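Local coordinates for LPXTG cell wall surface protein (Streptococcus gordonii, PDB 4IGB) that is anchored to the streptococcal cell wall and probably acts as an adhesin, the chain here being its two N-terminal domains, at residues S39-S44 and P89-F94; L109-V114 and A174-E179; N148-G153 and M269-S274. All coordinates share one frame; numbering follows the deposited sequence.

Interaction 1. Residues S39-S44 and P89-F94; sequences SVLSKS and PLSLKF
S39 and K93 pair through their backbones at one end of an antiparallel strand contact that contains a classic beta bulge, L41 and S42 both facing S91. The evidence is the register, which slips by one residue between the V40–L92 and S42–S91 pairs. L41 N donates to S91 O at 2.9 Å with a bent N-H...O angle of 137°, whereas S42 N reaches the same oxygen only weakly. Beyond the bulge, S42 O accepts from S91 N and S44 N closes on P89 O. On the face of V40, K43, L90 and L92, V40 CG2 meets L92 CD2 at 3.6 Å. L90 CD1 touches V40 CG1 as well, and L90 CD1 to K43 CB is 3.7 Å. The lysine ammonium leads off to Q49. L41, which the bulge turns toward the partner strand, lays CD2 against K93 CB at 3.8 Å, its CG beside the backbone N (chi1 -60°). Further out, strand 84-100 bonds through L90 and L92 to F111 and L109, and F138 and F139 of strand 135-142 cover L90. Strand 38-43 is the outermost within this chain of an eight-stranded sheet. At that margin water 1 joins S39 OG, 2.7 Å away, to K93 O, to which it donates at 3.1 Å.

Interaction 2. Residues L109-V114 and A174-E179; sequences LNFNKV and ADVTAE
N112 reaches across to D175 and T177 with a single amide nitrogen: ND2 donates to D175 OD1 at 3.0 Å and to T177 OG1 at 2.8 Å. Both acceptors lie near the plane of the N112 amide, and the N-H...O angles, both about 165°, show two nearly straight bonds. The carboxylate is turned 82° from that amide, and OD1 is met from above the carboxylate plane. On the N112 amide's other arm, OD1 accepts from N110 ND2 at 2.9 Å, which fixes the flip of the group. The side chain can reach over because N112 and K113 both face D175 in a classic beta bulge of this antiparallel pair, where D175 O takes both backbone N-H groups, N112 N at 2.8 Å and K113 N at 3.3 Å. D175 OD2 is salt-bridged to K214, which probably stabilises the charged carboxylate. The opposite face of the sheet is apolar. F111 and V176 run alongside each other in the same sense, with CD2 of the ring 3.7 Å from V176 CG2, and A174 CB sits at the ring edge. V176 CG1, anti to its own N (chi1 -170°), instead meets L109 CD1 at 3.6 Å, a methyl that also touches A178 CB.

Interaction 3. Residues N148-G153 and M269-S274; sequences NAFEIG and MNFGYS
F150 makes the first touch along 149-153, its CE1 coming to 4.3 Å from F271 CZ. That CZ lies at the edge of the F150 ring, near its plane, so F271 does not cover a face of F150 here. With CG between the backbone N and the carbonyl carbon, the F150 side chain swings its far end closer to 269-274 than its first bond would suggest. I152 carries most of the contact and splits it between two aromatic residues. CD1 approaches F271 from the opposite direction and meets the ring edge in plane, 3.7 Å from CE2. CG2 lies alongside Y273, 4.0 Å from its CD2. The axes of 149-153 and 269-274 come within 7.4 Å, their directions 55° apart, and the two segments have no hydrogen bond between them, as expected of layers that face each other in a beta sandwich: 149-153 belongs to a six-stranded antiparallel sheet, 268-274 to an eight-stranded one, and these side chains pack in the core between them. F139 and F283 also cover I152, while V176 and A178 cover F271. At the end of the strand the backbone itself takes over. I152 O approaches the tyrosine ring obliquely, 3.4 Å from Y273 CE2, and the same carbon is 4.0 Å from G153 CA. G153 has phi 160° and psi 176°, angles at which a CB would press on the carbonyl O of I152. At the far end of the tyrosine, the hydroxyl OH is hydrogen-bonded to E209 OE2.

From the N terminus, interaction 1 closes first, bringing 89-94 back onto 39-44 across a 44-residue loop. The chain then turns directly into strand 103-118, which pairs with 84-100, so L90 O to F111 N (2.8 Å) and L92 N to L109 O join interaction 1 to interaction 2. Interaction 2 closes a 59-residue loop that carries 149-153 within it. Interaction 3 opens there and closes only at 269-274, so these two contacts cross, whereas interaction 1 precedes both in series. Strands 170-182 and 268-274 are neighbours, joined by A174 N to Y273 O. Interactions 1 and 2 thus join successive strands of one sheet, and interaction 3 ties it to the facing sheet.

Interaction 1. Residues S39-S44 and P89-F94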
loop_
_atom_site.group_PDB
_atom_site.type_symbol
_atom_site.label_atom_id
_atom_site.label_comp_id
_atom_site.label_asym_id
_atom_site.label_seq_id
_atom_site.Cartn_x
_atom_site.Cartn_y
_atom_site.Cartn_z
ATOM N N SER B 39 -1.745 -17.913 5.067
ATOM C CA SER B 39 -2.683 -18.866 5.657
ATOM C C SER B 39 -4.090 -18.576 5.149
ATOM O O SER B 39 -4.413 -17.446 4.786
ATOM C CB SER B 39 -2.623 -18.828 7.186
ATOM O OG SER B 39 -2.810 -17.512 7.678
ATOM N N VAL B 40 -4.914 -19.609 5.071
ATOM C CA VAL B 40 -6.283 -19.440 4.626
ATOM C C VAL B 40 -7.160 -19.288 5.869
ATOM O O VAL B 40 -7.286 -20.222 6.655
ATOM C CB VAL B 40 -6.748 -20.653 3.785
ATOM C CG1 VAL B 40 -8.227 -20.547 3.454
ATOM C CG2 VAL B 40 -5.929 -20.750 2.499
ATOM N N LEU B 41 -7.731 -18.102 6.053
ATOM C CA LEU B 41 -8.625 -17.838 7.183
ATOM C C LEU B 41 -9.977 -18.515 6.953
ATOM O O LEU B 41 -10.595 -19.041 7.877
ATOM C CB LEU B 41 -8.816 -16.328 7.371
ATOM C CG LEU B 41 -7.562 -15.488 7.647
ATOM C CD1 LEU B 41 -7.932 -14.063 8.105
ATOM C CD2 LEU B 41 -6.695 -16.169 8.698
ATOM N N SER B 42 -10.445 -18.487 5.716
ATOM C CA SER B 42 -11.605 -19.281 5.348
ATOM C C SER B 42 -11.631 -19.415 3.842
ATOM O O SER B 42 -11.038 -18.604 3.134
ATOM C CB SER B 42 -12.896 -18.617 5.832
ATOM O OG SER B 42 -13.120 -17.391 5.144
ATOM N N LYS B 43 -12.321 -20.433 3.350
ATOM C CA LYS B 43 -12.555 -20.565 1.928
ATOM C C LYS B 43 -13.840 -21.351 1.736
ATOM O O LYS B 43 -14.142 -22.251 2.511
ATOM C CB LYS B 43 -11.374 -21.263 1.232
ATOM C CG LYS B 43 -11.152 -22.694 1.666
ATOM C CD LYS B 43 -10.121 -23.393 0.793
ATOM C CE LYS B 43 -9.950 -24.824 1.245
ATOM N NZ LYS B 43 -8.650 -25.388 0.792
ATOM N N SER B 44 -14.612 -21.021 0.717
ATOM C CA SER B 44 -15.863 -21.754 0.510
ATOM C C SER B 44 -15.604 -23.115 -0.155
ATOM O O SER B 44 -14.507 -23.371 -0.644
ATOM C CB SER B 44 -16.851 -20.903 -0.284
ATOM O OG SER B 44 -16.494 -20.843 -1.655
ATOM N N PRO B 89 -15.280 -16.331 -1.676
ATOM C CA PRO B 89 -14.752 -17.695 -1.823
ATOM C C PRO B 89 -13.490 -17.941 -1.009
ATOM O O PRO B 89 -13.148 -19.087 -0.698
ATOM C CB PRO B 89 -14.436 -17.790 -3.324
ATOM C CG PRO B 89 -14.286 -16.342 -3.784
ATOM C CD PRO B 89 -15.222 -15.555 -2.929
ATOM N N LEU B 90 -12.796 -16.871 -0.662
ATOM C CA LEU B 90 -11.445 -17.006 -0.152
ATOM C C LEU B 90 -11.022 -15.789 0.644
ATOM O O LEU B 90 -11.096 -14.654 0.161
ATOM C CB LEU B 90 -10.461 -17.217 -1.309
ATOM C CG LEU B 90 -9.021 -17.509 -0.882
ATOM C CD1 LEU B 90 -8.977 -18.796 -0.066
ATOM C CD2 LEU B 90 -8.087 -17.618 -2.089
ATOM N N SER B 91 -10.558 -16.046 1.858
ATOM C CA SER B 91 -9.998 -15.028 2.734
ATOM C C SER B 91 -8.611 -15.467 3.219
ATOM O O SER B 91 -8.454 -16.570 3.760
ATOM C CB SER B 91 -10.931 -14.804 3.932
ATOM O OG SER B 91 -10.279 -14.040 4.925
ATOM N N LEU B 92 -7.605 -14.614 3.032
ATOM C CA LEU B 92 -6.229 -14.990 3.339
ATOM C C LEU B 92 -5.566 -14.069 4.337
ATOM O O LEU B 92 -5.888 -12.898 4.432
ATOM C CB LEU B 92 -5.372 -14.964 2.064
ATOM C CG LEU B 92 -5.878 -15.859 0.936
ATOM C CD1 LEU B 92 -5.104 -15.568 -0.332
ATOM C CD2 LEU B 92 -5.746 -17.324 1.343
ATOM N N LYS B 93 -4.564 -14.594 5.020
ATOM C CA LYS B 93 -3.685 -13.763 5.806
ATOM C C LYS B 93 -2.234 -14.054 5.419
ATOM O O LYS B 93 -1.851 -15.216 5.268
ATOM C CB LYS B 93 -3.905 -14.026 7.298
ATOM C CG LYS B 93 -3.050 -13.172 8.195
ATOM C CD LYS B 93 -3.208 -13.570 9.647
ATOM C CE LYS B 93 -2.211 -12.805 10.529
ATOM N NZ LYS B 93 -2.539 -12.996 11.975
ATOM N N PHE B 94 -1.443 -12.998 5.227
ATOM C CA PHE B 94 0.001 -13.140 5.140
ATOM C C PHE B 94 0.581 -12.598 6.427
ATOM O O PHE B 94 0.457 -11.419 6.709
ATOM C CB PHE B 94 0.571 -12.388 3.934
ATOM C CG PHE B 94 0.074 -12.893 2.613
ATOM C CD1 PHE B 94 0.833 -13.775 1.862
ATOM C CD2 PHE B 94 -1.151 -12.472 2.114
ATOM C CE1 PHE B 94 0.368 -14.250 0.634
ATOM C CE2 PHE B 94 -1.633 -12.947 0.892
ATOM C CZ PHE B 94 -0.862 -13.833 0.149
HETATM O O HOH W 1 -0.309 -16.575 7.608
#

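Interaction 2. Residues L109-V114 and A174-E179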
loop_
_atom_site.group_PDB
_atom_site.type_symbol
_atom_site.label_atom_id
_atom_site.label_comp_id
_atom_site.label_asym_id
_atom_site.label_seq_id
_atom_site.Cartn_x
_atom_site.Cartn_y
_atom_site.Cartn_z
ATOM N N LEU B 109 -5.923 -10.501 2.633
ATOM C CA LEU B 109 -6.392 -10.434 1.264
ATOM C C LEU B 109 -7.716 -11.186 1.186
ATOM O O LEU B 109 -7.759 -12.411 1.275
ATOM C CB LEU B 109 -5.364 -11.049 0.305
ATOM C CG LEU B 109 -5.581 -10.747 -1.174
ATOM C CD1 LEU B 109 -5.427 -9.267 -1.397
ATOM C CD2 LEU B 109 -4.600 -11.536 -2.050
ATOM N N ASN B 110 -8.799 -10.436 1.045
ATOM C CA ASN B 110 -10.118 -11.037 0.981
ATOM C C ASN B 110 -10.737 -10.930 -0.409
ATOM O O ASN B 110 -10.853 -9.834 -0.981
ATOM C CB ASN B 110 -11.041 -10.433 2.047
ATOM C CG ASN B 110 -12.290 -11.269 2.257
ATOM O OD1 ASN B 110 -12.219 -12.381 2.779
ATOM N ND2 ASN B 110 -13.430 -10.764 1.814
ATOM N N PHE B 111 -11.096 -12.079 -0.966
ATOM C CA PHE B 111 -11.890 -12.109 -2.180
ATOM C C PHE B 111 -13.339 -11.957 -1.776
ATOM O O PHE B 111 -13.951 -12.883 -1.257
ATOM C CB PHE B 111 -11.655 -13.396 -2.982
ATOM C CG PHE B 111 -10.339 -13.418 -3.687
ATOM C CD1 PHE B 111 -9.167 -13.681 -2.985
ATOM C CD2 PHE B 111 -10.258 -13.126 -5.044
ATOM C CE1 PHE B 111 -7.938 -13.677 -3.626
ATOM C CE2 PHE B 111 -9.018 -13.113 -5.695
ATOM C CZ PHE B 111 -7.865 -13.397 -4.979
ATOM N N ASN B 112 -13.880 -10.765 -1.997
ATOM C CA ASN B 112 -15.259 -10.481 -1.622
ATOM C C ASN B 112 -16.192 -11.190 -2.570
ATOM O O ASN B 112 -17.254 -11.661 -2.176
ATOM C CB ASN B 112 -15.502 -8.982 -1.679
ATOM C CG ASN B 112 -14.502 -8.215 -0.834
ATOM O OD1 ASN B 112 -14.353 -8.482 0.367
ATOM N ND2 ASN B 112 -13.780 -7.286 -1.462
ATOM N N LYS B 113 -15.778 -11.262 -3.830
ATOM C CA LYS B 113 -16.585 -11.900 -4.848
ATOM C C LYS B 113 -15.729 -12.167 -6.075
ATOM O O LYS B 113 -14.891 -11.346 -6.467
ATOM C CB LYS B 113 -17.786 -11.021 -5.235
ATOM C CG LYS B 113 -18.671 -11.637 -6.307
ATOM C CD LYS B 113 -19.818 -10.713 -6.722
ATOM C CE LYS B 113 -20.877 -10.638 -5.626
ATOM N NZ LYS B 113 -21.897 -9.570 -5.906
ATOM N N VAL B 114 -15.930 -13.333 -6.663
ATOM C CA VAL B 114 -15.397 -13.611 -7.990
ATOM C C VAL B 114 -16.572 -14.041 -8.844
ATOM O O VAL B 114 -17.327 -14.939 -8.466
ATOM C CB VAL B 114 -14.314 -14.716 -7.968
ATOM C CG1 VAL B 114 -13.831 -15.055 -9.411
ATOM C CG2 VAL B 114 -13.144 -14.300 -7.061
ATOM N N ALA B 174 -12.722 -10.339 -10.327
ATOM C CA ALA B 174 -12.439 -10.547 -8.914
ATOM C C ALA B 174 -12.498 -9.237 -8.153
ATOM O O ALA B 174 -11.791 -8.286 -8.486
ATOM C CB ALA B 174 -11.065 -11.209 -8.731
ATOM N N ASP B 175 -13.336 -9.208 -7.123
ATOM C CA ASP B 175 -13.500 -8.057 -6.242
ATOM C C ASP B 175 -12.779 -8.389 -4.935
ATOM O O ASP B 175 -13.137 -9.332 -4.240
ATOM C CB ASP B 175 -14.996 -7.803 -6.023
ATOM C CG ASP B 175 -15.284 -6.585 -5.173
ATOM O OD1 ASP B 175 -14.530 -6.308 -4.220
ATOM O OD2 ASP B 175 -16.292 -5.898 -5.461
ATOM N N VAL B 176 -11.751 -7.611 -4.613
ATOM C CA VAL B 176 -10.787 -8.002 -3.602
ATOM C C VAL B 176 -10.454 -6.838 -2.681
ATOM O O VAL B 176 -10.384 -5.679 -3.102
ATOM C CB VAL B 176 -9.474 -8.491 -4.256
ATOM C CG1 VAL B 176 -8.580 -9.128 -3.230
ATOM C CG2 VAL B 176 -9.757 -9.484 -5.419
ATOM N N THR B 177 -10.240 -7.142 -1.414
ATOM C CA THR B 177 -9.835 -6.120 -0.473
ATOM C C THR B 177 -8.503 -6.540 0.132
ATOM O O THR B 177 -8.376 -7.639 0.667
ATOM C CB THR B 177 -10.893 -5.937 0.614
ATOM O OG1 THR B 177 -12.116 -5.526 0.004
ATOM C CG2 THR B 177 -10.449 -4.886 1.663
ATOM N N ALA B 178 -7.501 -5.673 0.003
ATOM C CA ALA B 178 -6.211 -5.906 0.610
ATOM C C ALA B 178 -6.068 -4.926 1.751
ATOM O O ALA B 178 -6.515 -3.779 1.666
ATOM C CB ALA B 178 -5.089 -5.704 -0.409
ATOM N N GLU B 179 -5.431 -5.373 2.822
ATOM C CA GLU B 179 -5.263 -4.536 3.995
ATOM C C GLU B 179 -3.986 -4.925 4.702
ATOM O O GLU B 179 -3.677 -6.110 4.829
ATOM C CB GLU B 179 -6.452 -4.688 4.956
ATOM C CG GLU B 179 -6.345 -3.804 6.195
ATOM C CD GLU B 179 -7.368 -4.154 7.273
ATOM O OE1 GLU B 179 -8.457 -4.644 6.945
ATOM O OE2 GLU B 179 -7.076 -3.951 8.462
#

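Interaction 3. Residues N148-G153 and M269-S274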
loop_
_atom_site.group_PDB
_atom_site.type_symbol
_atom_site.label_atom_id
_atom_site.label_comp_id
_atom_site.label_asym_id
_atom_site.label_seq_id
_atom_site.Cartn_x
_atom_site.Cartn_y
_atom_site.Cartn_z
ATOM N N ASN B 148 7.685 -11.950 -4.115
ATOM C CA ASN B 148 6.723 -11.452 -3.141
ATOM C C ASN B 148 5.403 -10.998 -3.755
ATOM O O ASN B 148 4.889 -9.937 -3.432
ATOM C CB ASN B 148 7.357 -10.302 -2.359
ATOM C CG ASN B 148 8.406 -10.784 -1.395
ATOM O OD1 ASN B 148 8.164 -11.705 -0.620
ATOM N ND2 ASN B 148 9.588 -10.191 -1.451
ATOM N N ALA B 149 4.848 -11.804 -4.640
ATOM C CA ALA B 149 3.680 -11.365 -5.365
ATOM C C ALA B 149 2.604 -12.437 -5.417
ATOM O O ALA B 149 2.866 -13.622 -5.187
ATOM C CB ALA B 149 4.072 -10.933 -6.786
ATOM N N PHE B 150 1.394 -12.001 -5.712
ATOM C CA PHE B 150 0.317 -12.918 -6.043
ATOM C C PHE B 150 -0.228 -12.611 -7.434
ATOM O O PHE B 150 -0.028 -11.513 -7.971
ATOM C CB PHE B 150 -0.787 -12.899 -4.981
ATOM C CG PHE B 150 -1.367 -11.539 -4.708
ATOM C CD1 PHE B 150 -2.404 -11.044 -5.485
ATOM C CD2 PHE B 150 -0.893 -10.765 -3.654
ATOM C CE1 PHE B 150 -2.961 -9.798 -5.226
ATOM C CE2 PHE B 150 -1.434 -9.510 -3.392
ATOM C CZ PHE B 150 -2.484 -9.031 -4.172
ATOM N N GLU B 151 -0.916 -13.586 -8.012
ATOM C CA GLU B 151 -1.424 -13.469 -9.367
ATOM C C GLU B 151 -2.924 -13.681 -9.404
ATOM O O GLU B 151 -3.414 -14.644 -8.843
ATOM C CB GLU B 151 -0.743 -14.525 -10.233
ATOM C CG GLU B 151 -1.230 -14.619 -11.667
ATOM C CD GLU B 151 -0.278 -15.442 -12.522
ATOM O OE1 GLU B 151 0.816 -15.779 -12.012
ATOM O OE2 GLU B 151 -0.622 -15.757 -13.690
ATOM N N ILE B 152 -3.647 -12.774 -10.055
ATOM C CA ILE B 152 -5.081 -12.934 -10.253
ATOM C C ILE B 152 -5.350 -13.033 -11.743
ATOM O O ILE B 152 -4.799 -12.259 -12.525
ATOM C CB ILE B 152 -5.866 -11.760 -9.660
ATOM C CG1 ILE B 152 -5.525 -11.592 -8.178
ATOM C CG2 ILE B 152 -7.351 -11.986 -9.826
ATOM C CD1 ILE B 152 -6.056 -10.328 -7.568
ATOM N N GLY B 153 -6.179 -13.991 -12.147
ATOM C CA GLY B 153 -6.416 -14.213 -13.566
ATOM C C GLY B 153 -6.961 -15.603 -13.838
ATOM O O GLY B 153 -7.083 -16.416 -12.917
ATOM N N MET B 269 -7.392 -1.207 0.583
ATOM C CA MET B 269 -7.873 -0.845 -0.737
ATOM C C MET B 269 -8.783 -1.953 -1.238
ATOM O O MET B 269 -8.436 -3.134 -1.151
ATOM C CB MET B 269 -6.693 -0.648 -1.704
ATOM C CG MET B 269 -7.047 0.084 -2.996
ATOM S SD MET B 269 -5.606 0.601 -3.993
ATOM C CE MET B 269 -4.568 1.414 -2.792
ATOM N N ASN B 270 -9.955 -1.572 -1.739
ATOM C CA ASN B 270 -10.855 -2.530 -2.378
ATOM C C ASN B 270 -10.677 -2.383 -3.881
ATOM O O ASN B 270 -11.209 -1.461 -4.492
ATOM C CB ASN B 270 -12.303 -2.270 -1.943
ATOM C CG ASN B 270 -13.311 -3.207 -2.608
ATOM O OD1 ASN B 270 -14.530 -3.000 -2.567
ATOM N ND2 ASN B 270 -12.792 -4.244 -3.234
ATOM N N PHE B 271 -9.881 -3.268 -4.465
ATOM C CA PHE B 271 -9.605 -3.237 -5.898
ATOM C C PHE B 271 -10.307 -4.381 -6.589
ATOM O O PHE B 271 -10.978 -5.197 -5.958
ATOM C CB PHE B 271 -8.095 -3.304 -6.177
ATOM C CG PHE B 271 -7.455 -4.621 -5.782
ATOM C CD1 PHE B 271 -7.097 -4.865 -4.466
ATOM C CD2 PHE B 271 -7.218 -5.614 -6.732
ATOM C CE1 PHE B 271 -6.501 -6.078 -4.101
ATOM C CE2 PHE B 271 -6.622 -6.820 -6.375
ATOM C CZ PHE B 271 -6.261 -7.052 -5.061
ATOM N N GLY B 272 -10.160 -4.436 -7.902
ATOM C CA GLY B 272 -10.774 -5.486 -8.676
ATOM C C GLY B 272 -9.896 -5.729 -9.885
ATOM O O GLY B 272 -9.011 -4.929 -10.193
ATOM N N TYR B 273 -10.125 -6.848 -10.550
ATOM C CA TYR B 273 -9.398 -7.189 -11.755
ATOM C C TYR B 273 -10.337 -7.985 -12.618
ATOM O O TYR B 273 -11.020 -8.886 -12.121
ATOM C CB TYR B 273 -8.185 -8.054 -11.420
ATOM C CG TYR B 273 -7.420 -8.549 -12.641
ATOM C CD1 TYR B 273 -6.482 -7.738 -13.275
ATOM C CD2 TYR B 273 -7.628 -9.831 -13.147
ATOM C CE1 TYR B 273 -5.779 -8.184 -14.393
ATOM C CE2 TYR B 273 -6.921 -10.290 -14.260
ATOM C CZ TYR B 273 -6.006 -9.459 -14.881
ATOM O OH TYR B 273 -5.304 -9.909 -15.977
ATOM N N SER B 274 -10.397 -7.666 -13.903
ATOM C CA SER B 274 -11.147 -8.526 -14.815
ATOM C C SER B 274 -10.278 -8.936 -15.996
ATOM O O SER B 274 -9.424 -8.167 -16.448
ATOM C CB SER B 274 -12.471 -7.892 -15.261
ATOM O OG SER B 274 -12.272 -6.751 -16.070
#